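Local structure of tRNA (adenine(22)-N(1))-methyltransferase (Bacillus subtilis, 6Q56) at residues G175-P180 with K192-E197; L33-V38 with S66-H71; Q199-I204 with K222-R227; S171-M176 with M228-E233. The protein catalyses the S-adenosyl-L-methionine-dependent methylation of adenosine 22 in tRNA, at N1 of the base. The protein carries 2 engineered substitutions. One frame throughout, in Å; residues are numbered along the deposited sequence.

In the fold
Interactions 1, 3 and 4 tie together three C-terminal helices: 1 joins helix 172-178 to helix 188-210, 3 pairs helix 188-210 with helix 215-234, and 4 closes the set between 215-234 and 172-178. Interactions 1 and 4 share G175 and M176, and their centres lie about 8 Å apart. Interaction 2 stands alone in the Rossmann-like domain, its centre about 35 Å from that of interaction 1. Interaction 1 is wholly buried, 2 except at H71, 3 and 4 partly. Their chemistry differs: an indole under a valine with one bridging water in 1, aliphatic contact beside an engineered serine in 2, a leucine between threonine and isoleucine in 3, and one on alanine and serine in 4.

Interaction 1: G175-P180 with K192-E197; sequences GMLVGP and KKWTQE
V178 and W194 mark the closest backbone approach, their CA atoms 7.7 Å apart, where the last turn of helix 172-178 faces the long helix 188-210 of the C-terminal helical region. Just beyond V178 the chain leaves the helix at G179, whose phi of 104° ends it; the same glycine is the N-cap of helix 180-185, so the two short helices are broken at one residue. The contact itself is a CH-pi interaction: V178 CG1 sits 3.6 Å from the centroid of the six-membered ring of W194, 16° off its normal. On the opposite face of the indole lies K193 CE, displaced toward the rim, so the ring is held between a valine methyl and a lysine methylene. W194 swings its CG anti to its carbonyl carbon (chi1 -65°), which sends the indole across to the shorter helix. L177 adds apolar contact at the benzo end, its CG 4.1 Å from W194 CH2, while F190 and L231 also pack on the indole. If W194 were an alanine, V178 would probably lose the surface it rests on and the bridging water its indole donor. That water lies in the ring plane at the edge, accepting from W194 NE1 at 2.6 Å and placed 2.6 Å from V178 O, to which it can donate although other acceptors compete.

Interaction 2: L33-V38 with S66-H71; sequences LPSYAV and SGLNSH. Engineered in segment 33-38: S35 (natural residue Cys).
The imidazole of H71 is the flat group at this contact, and V38 comes to it obliquely, its CG1 making its nearest approach not to the ring but to H71 CB, at 3.8 Å. The setting is the Rossmann-like fold of class I methyltransferases. Helix 32-39 is the crossover helix between the parallel strands 21-26 and 43-50. The loop 66-71 takes the next crossover from helix 53-65 into strand 72-76. Two points of closest backbone approach, S35 with L68 (CA to CA 7.2 Å) and V38 with H71 (7.4 Å), show the loop running beside the helix for about one turn. V38 turns CG1 anti to its backbone N (chi1 172°), which carries that methyl toward the loop; its contact with L68 CD2 is looser, at 4.4 Å. The loop begins with a Schellman motif at G67, where positive phi ends helix 53-65, and the backbone bond from H71 N to L68 O, 3.1 Å, folds it into a turn. H71 also pairs through its backbone with A46 of the adjoining strand, and V38 packs on that same alanine. S35, an engineered replacement of the natural cysteine, gives its hydroxyl to the carbonyl of A31, one turn earlier. The same oxygen nevertheless touches the loop: S35 OG lies 3.5 Å from L68 CD1.

Interaction 3: Q199-I204 with K222-R227; sequences QHTQSI and KELADR
On the helix whose T201 and I204 face L224, the carbonyl oxygen of Q199 is gripped twice by one residue: S203 N and S203 OG each donate to Q199 O at 3.1 Å. The two donors reach it from opposite faces of the carbonyl plane, the hydroxyl tilted 31° from that plane, so the serine side chain reinforces the ordinary helical bond. Across the contact itself there are no hydrogen bonds, and the meeting is aliphatic. T201 carries the middle of it, with CG2 3.8 Å from L224 CD2 and 3.6 Å from L224 O; the two side chains slide past each other in opposite directions. Its chi1 of -66° puts CG2 anti to the backbone N and aims it at the partner helix, while OG1 turns back to bond the carbonyl of E197 within its own helix. That buried hydroxyl is thereby satisfied although the group nearest it across the contact is only a methylene, R227 CG at 3.9 Å. One turn on, I204 CG2 meets L224 CD1 at 3.7 Å, the two side chains crossing at about a right angle, so L224 spends one methyl on each of its two neighbours. The segment axes pass 9.4 Å apart at 155°, a nearly antiparallel pair, consistent with the coiled-coil C-terminal domain of the TrmK family. Helices 188-210 and 215-234 form this hairpin through a short connection; Y205 and I208 continue the packing on L224 toward the turn, M228 also packs on T201, and R227 reaches L177 of helix 172-178.

Interaction 4: S171-M176 with M228-E233; sequences SLSAGM and MELLKE
L230 splits its two methyls between neighbouring residues of the short helix: CD1 lies 3.2 Å from S173 OG, and CD2 presses on A174 CB at 3.3 Å, tighter than usual for two carbons. The CA atoms of A174 and L230 are 6.1 Å apart, a close approach consistent with the small alanine at the point of meeting. L230 holds CG anti to its backbone N (chi1 -163°), which extends the branched end straight at the first turn of helix 172-178. Replacing L230 by an alanine would probably leave A174 and S173 without their partner and open a gap between the two helices. This contact joins the start of helix 172-178 to helix 215-234, the last long helix of the C-terminal helical domain. The N-cap helps to fix A174: S171 OG accepts from A174 N at 3.1 Å with an N-H...O angle of 160°, and S171 O takes G175 N at 2.7 Å. At G175 there is no side chain, and a CB there would be crowded by S171 O. Further out, M176 lends its carbonyl to R130 of helix 127-135, and L172 and M176 pack against Y134 of that helix. On the other helix, L231 reaches L177 and V178, while M228 packs on L198 and Q202 of helix 188-210.

Interaction 1: G175-P180 with K192-E197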
loop_
_atom_site.group_PDB
_atom_site.type_symbol
_atom_site.label_atom_id
_atom_site.label_comp_id
_atom_site.label_asym_id
_atom_site.label_seq_id
_atom_site.Cartn_x
_atom_site.Cartn_y
_atom_site.Cartn_z
ATOM N N GLY A 175 13.927 6.142 4.359
ATOM C CA GLY A 175 12.662 6.637 3.865
ATOM C C GLY A 175 11.827 5.550 3.232
ATOM O O GLY A 175 10.649 5.416 3.514
ATOM N N MET A 176 12.456 4.761 2.378
ATOM C CA MET A 176 11.765 3.694 1.681
ATOM C C MET A 176 11.268 2.595 2.600
ATOM O O MET A 176 10.265 1.959 2.320
ATOM C CB MET A 176 12.671 3.090 0.619
ATOM C CG MET A 176 12.983 4.038 -0.511
ATOM S SD MET A 176 13.619 3.158 -1.929
ATOM C CE MET A 176 13.805 4.505 -3.081
ATOM N N LEU A 177 11.971 2.381 3.699
ATOM C CA LEU A 177 11.591 1.341 4.634
ATOM C C LEU A 177 10.488 1.756 5.588
ATOM O O LEU A 177 9.520 1.044 5.757
ATOM C CB LEU A 177 12.798 0.892 5.446
ATOM C CG LEU A 177 12.463 -0.162 6.492
ATOM C CD1 LEU A 177 12.054 -1.461 5.830
ATOM C CD2 LEU A 177 13.627 -0.378 7.430
ATOM N N VAL A 178 10.642 2.901 6.226
ATOM C CA VAL A 178 9.654 3.330 7.193
ATOM C C VAL A 178 8.662 4.357 6.684
ATOM O O VAL A 178 7.628 4.562 7.293
ATOM C CB VAL A 178 10.341 3.869 8.457
ATOM C CG1 VAL A 178 11.282 2.822 9.018
ATOM C CG2 VAL A 178 11.102 5.142 8.159
ATOM N N GLY A 179 8.967 4.997 5.570
ATOM C CA GLY A 179 8.078 5.998 5.028
ATOM C C GLY A 179 8.612 7.387 5.287
ATOM O O GLY A 179 8.775 7.800 6.428
ATOM N N PRO A 180 8.892 8.126 4.224
ATOM C CA PRO A 180 9.417 9.483 4.376
ATOM C C PRO A 180 8.473 10.401 5.139
ATOM O O PRO A 180 8.912 11.116 6.020
ATOM C CB PRO A 180 9.597 9.961 2.938
ATOM C CG PRO A 180 8.762 9.064 2.106
ATOM C CD PRO A 180 8.683 7.762 2.815
ATOM N N LYS A 192 5.946 2.911 17.776
ATOM C CA LYS A 192 5.679 1.596 18.331
ATOM C C LYS A 192 6.019 0.499 17.331
ATOM O O LYS A 192 6.651 -0.484 17.675
ATOM C CB LYS A 192 4.218 1.491 18.766
ATOM C CG LYS A 192 3.789 0.108 19.202
ATOM C CD LYS A 192 2.571 0.158 20.101
ATOM C CE LYS A 192 1.375 0.759 19.397
ATOM N NZ LYS A 192 0.101 0.465 20.095
ATOM N N LYS A 193 5.597 0.680 16.089
ATOM C CA LYS A 193 5.852 -0.309 15.055
ATOM C C LYS A 193 7.329 -0.505 14.784
ATOM O O LYS A 193 7.794 -1.619 14.660
ATOM C CB LYS A 193 5.160 0.084 13.755
ATOM C CG LYS A 193 5.556 -0.772 12.562
ATOM C CD LYS A 193 4.746 -0.438 11.325
ATOM C CE LYS A 193 5.320 -1.081 10.076
ATOM N NZ LYS A 193 4.918 -2.497 9.897
ATOM N N TRP A 194 8.063 0.585 14.678
ATOM C CA TRP A 194 9.474 0.491 14.372
ATOM C C TRP A 194 10.335 0.200 15.583
ATOM O O TRP A 194 11.362 -0.437 15.465
ATOM C CB TRP A 194 9.913 1.732 13.604
ATOM C CG TRP A 194 9.222 1.760 12.298
ATOM C CD1 TRP A 194 8.281 2.643 11.881
ATOM C CD2 TRP A 194 9.367 0.803 11.251
ATOM N NE1 TRP A 194 7.851 2.311 10.622
ATOM C CE2 TRP A 194 8.502 1.180 10.217
ATOM C CE3 TRP A 194 10.158 -0.330 11.086
ATOM C CZ2 TRP A 194 8.409 0.471 9.038
ATOM C CZ3 TRP A 194 10.061 -1.031 9.923
ATOM C CH2 TRP A 194 9.195 -0.633 8.910
ATOM N N THR A 195 9.902 0.648 16.748
ATOM C CA THR A 195 10.638 0.378 17.963
ATOM C C THR A 195 10.621 -1.125 18.193
ATOM O O THR A 195 11.628 -1.715 18.537
ATOM C CB THR A 195 10.028 1.107 19.163
ATOM O OG1 THR A 195 10.262 2.510 19.035
ATOM C CG2 THR A 195 10.639 0.614 20.458
ATOM N N GLN A 196 9.469 -1.741 17.980
ATOM C CA GLN A 196 9.331 -3.176 18.147
ATOM C C GLN A 196 10.133 -3.904 17.078
ATOM O O GLN A 196 10.763 -4.912 17.353
ATOM C CB GLN A 196 7.857 -3.595 18.093
ATOM C CG GLN A 196 7.052 -3.134 19.300
ATOM C CD GLN A 196 5.552 -3.161 19.067
ATOM O OE1 GLN A 196 5.084 -3.580 18.017
ATOM N NE2 GLN A 196 4.796 -2.697 20.047
ATOM N N GLU A 197 10.115 -3.383 15.858
ATOM C CA GLU A 197 10.851 -4.000 14.766
ATOM C C GLU A 197 12.336 -4.000 15.076
ATOM O O GLU A 197 13.035 -4.959 14.802
ATOM C CB GLU A 197 10.601 -3.265 13.454
ATOM C CG GLU A 197 11.341 -3.848 12.268
ATOM C CD GLU A 197 10.833 -5.215 11.866
ATOM O OE1 GLU A 197 9.685 -5.550 12.203
ATOM O OE2 GLU A 197 11.584 -5.953 11.204
HETATM O O HOH W 1 6.146 3.208 8.913
#

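Interaction 2: L33-V38 with S66-H71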
loop_
_atom_site.group_PDB
_atom_site.type_symbol
_atom_site.label_atom_id
_atom_site.label_comp_id
_atom_site.label_asym_id
_atom_site.label_seq_id
_atom_site.Cartn_x
_atom_site.Cartn_y
_atom_site.Cartn_z
ATOM N N LEU A 33 -15.592 -0.857 -0.771
ATOM C CA LEU A 33 -14.883 0.395 -0.946
ATOM C C LEU A 33 -15.393 1.137 -2.172
ATOM O O LEU A 33 -15.801 2.285 -2.075
ATOM C CB LEU A 33 -13.382 0.150 -1.060
ATOM C CG LEU A 33 -12.529 1.316 -1.539
ATOM C CD1 LEU A 33 -12.608 2.480 -0.578
ATOM C CD2 LEU A 33 -11.094 0.879 -1.714
ATOM N N PRO A 34 -15.399 0.484 -3.327
ATOM C CA PRO A 34 -15.879 1.146 -4.542
ATOM C C PRO A 34 -17.355 1.513 -4.462
ATOM O O PRO A 34 -17.745 2.555 -4.962
ATOM C CB PRO A 34 -15.618 0.118 -5.651
ATOM C CG PRO A 34 -15.146 -1.121 -4.983
ATOM C CD PRO A 34 -14.655 -0.744 -3.629
ATOM N N SER A 35 -18.166 0.675 -3.835
ATOM C CA SER A 35 -19.582 0.969 -3.707
ATOM C C SER A 35 -19.725 2.208 -2.847
ATOM O O SER A 35 -20.497 3.106 -3.138
ATOM C CB SER A 35 -20.318 -0.201 -3.062
ATOM O OG SER A 35 -20.470 -1.285 -3.953
ATOM N N TYR A 36 -18.948 2.227 -1.780
ATOM C CA TYR A 36 -18.939 3.331 -0.835
ATOM C C TYR A 36 -18.490 4.622 -1.502
ATOM O O TYR A 36 -19.040 5.678 -1.235
ATOM C CB TYR A 36 -18.017 3.006 0.339
ATOM C CG TYR A 36 -17.775 4.144 1.295
ATOM C CD1 TYR A 36 -16.857 5.131 1.004
ATOM C CD2 TYR A 36 -18.453 4.221 2.493
ATOM C CE1 TYR A 36 -16.624 6.166 1.876
ATOM C CE2 TYR A 36 -18.227 5.252 3.372
ATOM C CZ TYR A 36 -17.312 6.220 3.059
ATOM O OH TYR A 36 -17.091 7.250 3.927
ATOM N N ALA A 37 -17.483 4.529 -2.359
ATOM C CA ALA A 37 -16.942 5.701 -3.034
ATOM C C ALA A 37 -17.909 6.310 -4.034
ATOM O O ALA A 37 -18.059 7.520 -4.099
ATOM C CB ALA A 37 -15.630 5.359 -3.714
ATOM N N VAL A 38 -18.560 5.455 -4.804
ATOM C CA VAL A 38 -19.516 5.890 -5.802
ATOM C C VAL A 38 -20.780 6.432 -5.147
ATOM O O VAL A 38 -21.302 7.457 -5.552
ATOM C CB VAL A 38 -19.854 4.741 -6.758
ATOM C CG1 VAL A 38 -20.999 5.113 -7.675
ATOM C CG2 VAL A 38 -18.627 4.372 -7.558
ATOM N N SER A 66 -26.910 -3.814 -4.823
ATOM C CA SER A 66 -26.884 -2.408 -4.457
ATOM C C SER A 66 -27.366 -1.523 -5.595
ATOM O O SER A 66 -27.455 -0.316 -5.449
ATOM C CB SER A 66 -25.468 -1.989 -4.071
ATOM O OG SER A 66 -25.106 -2.498 -2.806
ATOM N N GLY A 67 -27.686 -2.130 -6.725
ATOM C CA GLY A 67 -28.144 -1.380 -7.874
ATOM C C GLY A 67 -27.100 -0.387 -8.339
ATOM O O GLY A 67 -27.421 0.717 -8.756
ATOM N N LEU A 68 -25.838 -0.784 -8.266
ATOM C CA LEU A 68 -24.735 0.066 -8.682
ATOM C C LEU A 68 -24.097 -0.440 -9.967
ATOM O O LEU A 68 -23.026 -0.002 -10.361
ATOM C CB LEU A 68 -23.689 0.136 -7.578
ATOM C CG LEU A 68 -24.100 0.917 -6.340
ATOM C CD1 LEU A 68 -23.055 0.767 -5.256
ATOM C CD2 LEU A 68 -24.308 2.372 -6.695
ATOM N N ASN A 69 -24.778 -1.370 -10.609
ATOM C CA ASN A 69 -24.293 -1.944 -11.851
ATOM C C ASN A 69 -23.996 -0.865 -12.889
ATOM O O ASN A 69 -23.085 -0.997 -13.680
ATOM C CB ASN A 69 -25.320 -2.939 -12.394
ATOM C CG ASN A 69 -24.826 -3.684 -13.604
ATOM O OD1 ASN A 69 -23.732 -3.429 -14.104
ATOM N ND2 ASN A 69 -25.632 -4.615 -14.085
ATOM N N SER A 70 -24.780 0.203 -12.866
ATOM C CA SER A 70 -24.644 1.306 -13.822
ATOM C C SER A 70 -23.358 2.121 -13.708
ATOM O O SER A 70 -22.924 2.729 -14.675
ATOM C CB SER A 70 -25.823 2.262 -13.677
ATOM O OG SER A 70 -25.646 3.076 -12.542
ATOM N N HIS A 71 -22.759 2.139 -12.528
ATOM C CA HIS A 71 -21.543 2.902 -12.310
ATOM C C HIS A 71 -20.369 2.039 -11.886
ATOM O O HIS A 71 -19.254 2.515 -11.825
ATOM C CB HIS A 71 -21.767 3.957 -11.230
ATOM C CG HIS A 71 -22.747 5.021 -11.606
ATOM N ND1 HIS A 71 -24.102 4.886 -11.407
ATOM C CD2 HIS A 71 -22.568 6.243 -12.155
ATOM C CE1 HIS A 71 -24.716 5.975 -11.823
ATOM N NE2 HIS A 71 -23.808 6.814 -12.282
#

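Interaction 3: Q199-I204 with K222-R227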
loop_
_atom_site.group_PDB
_atom_site.type_symbol
_atom_site.label_atom_id
_atom_site.label_comp_id
_atom_site.label_asym_id
_atom_site.label_seq_id
_atom_site.Cartn_x
_atom_site.Cartn_y
_atom_site.Cartn_z
ATOM N N GLN A 199 13.687 -3.898 18.073
ATOM C CA GLN A 199 13.904 -4.838 19.149
ATOM C C GLN A 199 13.961 -6.234 18.572
ATOM O O GLN A 199 14.789 -7.039 18.971
ATOM C CB GLN A 199 12.801 -4.742 20.193
ATOM C CG GLN A 199 12.821 -3.447 20.981
ATOM C CD GLN A 199 11.583 -3.258 21.841
ATOM O OE1 GLN A 199 10.654 -4.065 21.805
ATOM N NE2 GLN A 199 11.566 -2.191 22.619
ATOM N N HIS A 200 13.087 -6.522 17.622
ATOM C CA HIS A 200 13.071 -7.839 17.016
ATOM C C HIS A 200 14.322 -8.086 16.188
ATOM O O HIS A 200 14.772 -9.213 16.071
ATOM C CB HIS A 200 11.832 -8.043 16.158
ATOM C CG HIS A 200 11.804 -9.365 15.464
ATOM N ND1 HIS A 200 11.536 -9.500 14.121
ATOM C CD2 HIS A 200 12.043 -10.613 15.926
ATOM C CE1 HIS A 200 11.595 -10.774 13.789
ATOM N NE2 HIS A 200 11.904 -11.471 14.865
ATOM N N THR A 201 14.879 -7.029 15.617
ATOM C CA THR A 201 16.079 -7.153 14.818
ATOM C C THR A 201 17.264 -7.440 15.728
ATOM O O THR A 201 18.071 -8.298 15.445
ATOM C CB THR A 201 16.352 -5.881 14.004
ATOM O OG1 THR A 201 15.319 -5.703 13.034
ATOM C CG2 THR A 201 17.664 -5.984 13.294
ATOM N N GLN A 202 17.352 -6.719 16.834
ATOM C CA GLN A 202 18.442 -6.919 17.777
ATOM C C GLN A 202 18.462 -8.341 18.327
ATOM O O GLN A 202 19.516 -8.924 18.508
ATOM C CB GLN A 202 18.344 -5.923 18.926
ATOM C CG GLN A 202 18.449 -4.485 18.472
ATOM C CD GLN A 202 18.003 -3.501 19.526
ATOM O OE1 GLN A 202 17.074 -3.766 20.290
ATOM N NE2 GLN A 202 18.656 -2.348 19.569
ATOM N N SER A 203 17.289 -8.898 18.573
ATOM C CA SER A 203 17.196 -10.248 19.101
ATOM C C SER A 203 17.751 -11.257 18.115
ATOM O O SER A 203 18.361 -12.241 18.503
ATOM C CB SER A 203 15.749 -10.585 19.455
ATOM O OG SER A 203 15.262 -9.726 20.468
ATOM N N ILE A 204 17.534 -11.022 16.835
ATOM C CA ILE A 204 18.041 -11.936 15.840
ATOM C C ILE A 204 19.546 -11.742 15.714
ATOM O O ILE A 204 20.284 -12.688 15.476
ATOM C CB ILE A 204 17.357 -11.733 14.483
ATOM C CG1 ILE A 204 15.875 -12.052 14.593
ATOM C CG2 ILE A 204 17.985 -12.627 13.437
ATOM C CD1 ILE A 204 15.119 -11.865 13.300
ATOM N N LYS A 222 25.737 -8.428 9.430
ATOM C CA LYS A 222 26.002 -7.146 8.804
ATOM C C LYS A 222 24.704 -6.473 8.383
ATOM O O LYS A 222 24.542 -5.272 8.534
ATOM C CB LYS A 222 26.914 -7.301 7.586
ATOM C CG LYS A 222 27.230 -5.975 6.914
ATOM C CD LYS A 222 28.056 -6.124 5.648
ATOM C CE LYS A 222 28.119 -4.806 4.888
ATOM N NZ LYS A 222 28.985 -4.872 3.681
ATOM N N GLU A 223 23.782 -7.261 7.853
ATOM C CA GLU A 223 22.506 -6.736 7.395
ATOM C C GLU A 223 21.602 -6.356 8.546
ATOM O O GLU A 223 20.865 -5.393 8.457
ATOM C CB GLU A 223 21.823 -7.737 6.489
ATOM C CG GLU A 223 22.622 -8.030 5.240
ATOM C CD GLU A 223 21.972 -9.074 4.369
ATOM O OE1 GLU A 223 21.139 -9.833 4.884
ATOM O OE2 GLU A 223 22.293 -9.131 3.174
ATOM N N LEU A 224 21.664 -7.112 9.630
ATOM C CA LEU A 224 20.859 -6.810 10.796
ATOM C C LEU A 224 21.352 -5.500 11.379
ATOM O O LEU A 224 20.568 -4.638 11.744
ATOM C CB LEU A 224 20.952 -7.931 11.821
ATOM C CG LEU A 224 20.299 -9.234 11.383
ATOM C CD1 LEU A 224 20.648 -10.377 12.314
ATOM C CD2 LEU A 224 18.804 -9.044 11.305
ATOM N N ALA A 225 22.671 -5.362 11.451
ATOM C CA ALA A 225 23.293 -4.154 11.973
ATOM C C ALA A 225 22.865 -2.957 11.139
ATOM O O ALA A 225 22.449 -1.948 11.672
ATOM C CB ALA A 225 24.804 -4.289 11.977
ATOM N N ASP A 226 22.974 -3.077 9.824
ATOM C CA ASP A 226 22.586 -1.997 8.936
ATOM C C ASP A 226 21.139 -1.622 9.229
ATOM O O ASP A 226 20.801 -0.454 9.334
ATOM C CB ASP A 226 22.750 -2.409 7.474
ATOM C CG ASP A 226 22.457 -1.276 6.509
ATOM O OD1 ASP A 226 23.193 -0.270 6.515
ATOM O OD2 ASP A 226 21.492 -1.389 5.737
ATOM N N ARG A 227 20.297 -2.635 9.379
ATOM C CA ARG A 227 18.888 -2.424 9.671
ATOM C C ARG A 227 18.717 -1.741 11.018
ATOM O O ARG A 227 17.936 -0.815 11.147
ATOM C CB ARG A 227 18.131 -3.747 9.644
ATOM C CG ARG A 227 16.655 -3.635 9.972
ATOM C CD ARG A 227 15.932 -2.730 9.002
ATOM N NE ARG A 227 15.755 -3.341 7.689
ATOM C CZ ARG A 227 14.703 -4.072 7.341
ATOM N NH1 ARG A 227 13.732 -4.299 8.206
ATOM N NH2 ARG A 227 14.629 -4.579 6.126
#

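Interaction 4: S171-M176 with M228-E233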
loop_
_atom_site.group_PDB
_atom_site.type_symbol
_atom_site.label_atom_id
_atom_site.label_comp_id
_atom_site.label_asym_id
_atom_site.label_seq_id
_atom_site.Cartn_x
_atom_site.Cartn_y
_atom_site.Cartn_z
ATOM N N SER A 171 17.330 9.686 4.175
ATOM C CA SER A 171 17.986 8.753 3.271
ATOM C C SER A 171 16.968 7.886 2.546
ATOM O O SER A 171 15.960 7.498 3.112
ATOM C CB SER A 171 18.957 7.859 4.033
ATOM O OG SER A 171 18.277 6.986 4.904
ATOM N N LEU A 172 17.242 7.585 1.285
ATOM C CA LEU A 172 16.347 6.753 0.510
ATOM C C LEU A 172 16.182 5.444 1.241
ATOM O O LEU A 172 15.095 4.904 1.348
ATOM C CB LEU A 172 16.914 6.486 -0.874
ATOM C CG LEU A 172 16.781 7.622 -1.872
ATOM C CD1 LEU A 172 17.138 7.141 -3.261
ATOM C CD2 LEU A 172 15.371 8.167 -1.836
ATOM N N SER A 173 17.298 4.949 1.742
ATOM C CA SER A 173 17.332 3.694 2.459
ATOM C C SER A 173 16.286 3.643 3.560
ATOM O O SER A 173 15.456 2.749 3.587
ATOM C CB SER A 173 18.719 3.457 3.041
ATOM O OG SER A 173 18.748 2.260 3.766
ATOM N N ALA A 174 16.333 4.602 4.468
ATOM C CA ALA A 174 15.383 4.644 5.569
ATOM C C ALA A 174 13.996 5.055 5.104
ATOM O O ALA A 174 13.012 4.409 5.419
ATOM C CB ALA A 174 15.875 5.586 6.646
ATOM N N GLY A 175 13.927 6.142 4.359
ATOM C CA GLY A 175 12.662 6.637 3.865
ATOM C C GLY A 175 11.827 5.550 3.232
ATOM O O GLY A 175 10.649 5.416 3.514
ATOM N N MET A 176 12.456 4.761 2.378
ATOM C CA MET A 176 11.765 3.694 1.681
ATOM C C MET A 176 11.268 2.595 2.600
ATOM O O MET A 176 10.265 1.959 2.320
ATOM C CB MET A 176 12.671 3.090 0.619
ATOM C CG MET A 176 12.983 4.038 -0.511
ATOM S SD MET A 176 13.619 3.158 -1.929
ATOM C CE MET A 176 13.805 4.505 -3.081
ATOM N N MET A 228 19.448 -2.208 12.019
ATOM C CA MET A 228 19.360 -1.631 13.351
ATOM C C MET A 228 19.749 -0.163 13.343
ATOM O O MET A 228 19.031 0.667 13.866
ATOM C CB MET A 228 20.230 -2.405 14.339
ATOM C CG MET A 228 19.687 -3.775 14.689
ATOM S SD MET A 228 20.872 -4.817 15.546
ATOM C CE MET A 228 21.338 -3.746 16.890
ATOM N N GLU A 229 20.891 0.154 12.755
ATOM C CA GLU A 229 21.344 1.534 12.710
ATOM C C GLU A 229 20.318 2.386 11.996
ATOM O O GLU A 229 20.002 3.487 12.427
ATOM C CB GLU A 229 22.696 1.647 12.011
ATOM C CG GLU A 229 23.084 3.065 11.639
ATOM C CD GLU A 229 23.244 3.976 12.837
ATOM O OE1 GLU A 229 23.568 3.482 13.929
ATOM O OE2 GLU A 229 23.052 5.188 12.677
ATOM N N LEU A 230 19.804 1.852 10.901
ATOM C CA LEU A 230 18.801 2.534 10.096
ATOM C C LEU A 230 17.592 2.893 10.939
ATOM O O LEU A 230 17.137 4.032 10.947
ATOM C CB LEU A 230 18.365 1.644 8.938
ATOM C CG LEU A 230 17.636 2.340 7.805
ATOM C CD1 LEU A 230 17.580 1.438 6.591
ATOM C CD2 LEU A 230 16.244 2.750 8.241
ATOM N N LEU A 231 17.076 1.906 11.653
ATOM C CA LEU A 231 15.924 2.118 12.502
ATOM C C LEU A 231 16.268 3.068 13.638
ATOM O O LEU A 231 15.468 3.904 14.022
ATOM C CB LEU A 231 15.412 0.792 13.052
ATOM C CG LEU A 231 14.788 -0.114 11.999
ATOM C CD1 LEU A 231 14.293 -1.401 12.625
ATOM C CD2 LEU A 231 13.670 0.612 11.272
ATOM N N LYS A 232 17.472 2.941 14.169
ATOM C CA LYS A 232 17.897 3.797 15.256
ATOM C C LYS A 232 17.855 5.260 14.832
ATOM O O LYS A 232 17.507 6.123 15.615
ATOM C CB LYS A 232 19.298 3.418 15.726
ATOM C CG LYS A 232 19.775 4.228 16.913
ATOM C CD LYS A 232 21.164 3.823 17.363
ATOM C CE LYS A 232 21.749 4.865 18.304
ATOM N NZ LYS A 232 22.967 4.391 19.009
ATOM N N GLU A 233 18.200 5.522 13.582
ATOM C CA GLU A 233 18.212 6.878 13.052
ATOM C C GLU A 233 16.815 7.451 12.839
ATOM O O GLU A 233 16.651 8.657 12.727
ATOM C CB GLU A 233 18.998 6.925 11.737
ATOM C CG GLU A 233 20.476 6.593 11.874
ATOM C CD GLU A 233 21.192 6.486 10.540
ATOM O OE1 GLU A 233 20.538 6.615 9.487
ATOM O OE2 GLU A 233 22.418 6.270 10.542
#